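Local coordinates for protein coenzyme A transferase (Yersinia pestis, PDB 3QLI) that probably transfers coenzyme A from an acyl-CoA to a carboxylic acid such as acetate, and is a potential virulence factor, at residues I341-A346 / S392-R397. Residues are numbered along the deposited sequence; the frame is centred on the assembly and turned at random.
Sequences IDLTGA and SRIIPR
Two bent torsions in Ile394 (chi1 -53°, chi2 -57°) curl CD1 across the strand gap to 3.9 Å from Ile341 CB, while on the other face Ile395 CG1, wedged between its backbone N and carbonyl carbon, rests 3.9 Å from Asp342 CB. The pairs are successive rungs of a short parallel beta ladder, strand 340-342 central in a three-stranded sheet. Ile341 turns both backbone polar atoms to the partner strand: N donates to Arg393 O at 2.9 Å, and O accepts Ile395 N. Ile394 also packs on Ile433 and Leu445 of helices 426-434 and 439-451, Ile341 on Ile412. The side-chain end of Arg393, seen to bind CoA, leads away from the ladder, NH1 hydrogen-bonding to Leu339 O. Strand 340-342 runs into a type I turn, Asp342 to Gly345, where Leu343 N bonds weakly to Pro396 O. Thr344 N to Asp342 OD1 adds an Asx turn; OD2 lies 3.6 Å from Arg397 CA and accepts Ile398 N, tying the turn to the chain past strand 394-395. Three donors meet OD1: Thr344 N and Ala346 N from opposite sides of the carboxylate plane, and Thr344 OG1 on the syn side at 2.6 Å, 16° out of plane.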
loop_
_atom_site.group_PDB
_atom_site.type_symbol
_atom_site.label_atom_id
_atom_site.label_comp_id
_atom_site.label_asym_id
_atom_site.label_seq_id
_atom_site.Cartn_x
_atom_site.Cartn_y
_atom_site.Cartn_z
ATOM N N ILE A 341 -17.730 6.079 -1.809
ATOM C CA ILE A 341 -16.674 6.953 -1.331
ATOM C C ILE A 341 -17.160 7.581 -0.035
ATOM O O ILE A 341 -18.290 8.068 0.032
ATOM C CB ILE A 341 -16.374 8.088 -2.343
ATOM C CG1 ILE A 341 -15.997 7.511 -3.713
ATOM C CG2 ILE A 341 -15.260 8.981 -1.819
ATOM C CD1 ILE A 341 -15.711 8.600 -4.763
ATOM N N ASP A 342 -16.339 7.573 1.008
ATOM C CA ASP A 342 -16.810 8.189 2.244
ATOM C C ASP A 342 -16.222 9.580 2.454
ATOM O O ASP A 342 -15.416 10.044 1.648
ATOM C CB ASP A 342 -16.678 7.261 3.471
ATOM C CG ASP A 342 -15.244 7.113 3.978
ATOM O OD1 ASP A 342 -14.360 7.939 3.627
ATOM O OD2 ASP A 342 -15.028 6.160 4.775
ATOM N N LEU A 343 -16.665 10.263 3.506
ATOM C CA LEU A 343 -16.275 11.649 3.720
ATOM C C LEU A 343 -14.816 11.843 4.127
ATOM O O LEU A 343 -14.345 12.977 4.209
ATOM C CB LEU A 343 -17.215 12.325 4.735
ATOM C CG LEU A 343 -18.662 12.427 4.240
ATOM C CD1 LEU A 343 -19.577 13.044 5.302
ATOM C CD2 LEU A 343 -18.721 13.232 2.927
ATOM N N THR A 344 -14.103 10.743 4.374
ATOM C CA THR A 344 -12.672 10.809 4.650
ATOM C C THR A 344 -11.872 10.688 3.358
ATOM O O THR A 344 -10.672 10.970 3.345
ATOM C CB THR A 344 -12.193 9.684 5.616
ATOM O OG1 THR A 344 -12.097 8.445 4.905
ATOM C CG2 THR A 344 -13.145 9.526 6.790
ATOM N N GLY A 345 -12.538 10.275 2.278
ATOM C CA GLY A 345 -11.867 10.092 1.001
ATOM C C GLY A 345 -11.456 8.649 0.728
ATOM O O GLY A 345 -10.843 8.361 -0.295
ATOM N N ALA A 346 -11.786 7.739 1.642
ATOM C CA ALA A 346 -11.559 6.315 1.407
ATOM C C ALA A 346 -12.603 5.786 0.423
ATOM O O ALA A 346 -13.732 6.285 0.387
ATOM C CB ALA A 346 -11.642 5.553 2.720
ATOM N N SER A 392 -27.362 7.037 -1.621
ATOM C CA SER A 392 -26.152 7.786 -1.913
ATOM C C SER A 392 -24.940 6.865 -1.954
ATOM O O SER A 392 -24.778 6.005 -1.085
ATOM C CB SER A 392 -25.928 8.866 -0.866
ATOM O OG SER A 392 -24.790 9.645 -1.195
ATOM N N ARG A 393 -24.078 7.049 -2.949
ATOM C CA ARG A 393 -22.820 6.296 -2.984
ATOM C C ARG A 393 -21.706 7.096 -2.335
ATOM O O ARG A 393 -20.594 6.589 -2.141
ATOM C CB ARG A 393 -22.452 5.888 -4.415
ATOM C CG ARG A 393 -23.362 4.790 -4.982
ATOM C CD ARG A 393 -22.908 4.364 -6.376
ATOM N NE ARG A 393 -23.658 3.217 -6.894
ATOM C CZ ARG A 393 -23.456 1.954 -6.527
ATOM N NH1 ARG A 393 -22.532 1.653 -5.615
ATOM N NH2 ARG A 393 -24.187 0.985 -7.067
ATOM N N ILE A 394 -22.010 8.346 -1.989
ATOM C CA ILE A 394 -21.122 9.153 -1.160
ATOM C C ILE A 394 -21.660 9.049 0.262
ATOM O O ILE A 394 -22.786 9.458 0.533
ATOM C CB ILE A 394 -21.102 10.634 -1.590
ATOM C CG1 ILE A 394 -20.797 10.765 -3.091
ATOM C CG2 ILE A 394 -20.126 11.435 -0.706
ATOM C CD1 ILE A 394 -19.461 10.122 -3.542
ATOM N N ILE A 395 -20.871 8.483 1.170
ATOM C CA ILE A 395 -21.405 8.109 2.478
ATOM C C ILE A 395 -20.552 8.658 3.615
ATOM O O ILE A 395 -19.390 9.042 3.407
ATOM C CB ILE A 395 -21.542 6.572 2.622
ATOM C CG1 ILE A 395 -20.164 5.890 2.555
ATOM C CG2 ILE A 395 -22.460 6.020 1.538
ATOM C CD1 ILE A 395 -20.196 4.395 2.890
ATOM N N PRO A 396 -21.124 8.706 4.826
ATOM C CA PRO A 396 -20.329 9.232 5.944
ATOM C C PRO A 396 -19.055 8.414 6.159
ATOM O O PRO A 396 -17.978 8.997 6.264
ATOM C CB PRO A 396 -21.263 9.070 7.148
ATOM C CG PRO A 396 -22.660 9.084 6.545
ATOM C CD PRO A 396 -22.503 8.360 5.227
ATOM N N ARG A 397 -19.191 7.090 6.212
ATOM C CA ARG A 397 -18.095 6.221 6.633
ATOM C C ARG A 397 -18.285 4.791 6.137
ATOM O O ARG A 397 -19.312 4.164 6.390
ATOM C CB ARG A 397 -17.991 6.231 8.165
ATOM C CG ARG A 397 -16.769 5.524 8.727
ATOM C CD ARG A 397 -16.778 5.579 10.247
ATOM N NE ARG A 397 -15.612 4.921 10.831
ATOM C CZ ARG A 397 -15.580 3.648 11.223
ATOM N NH1 ARG A 397 -16.653 2.874 11.096
ATOM N NH2 ARG A 397 -14.469 3.148 11.748
#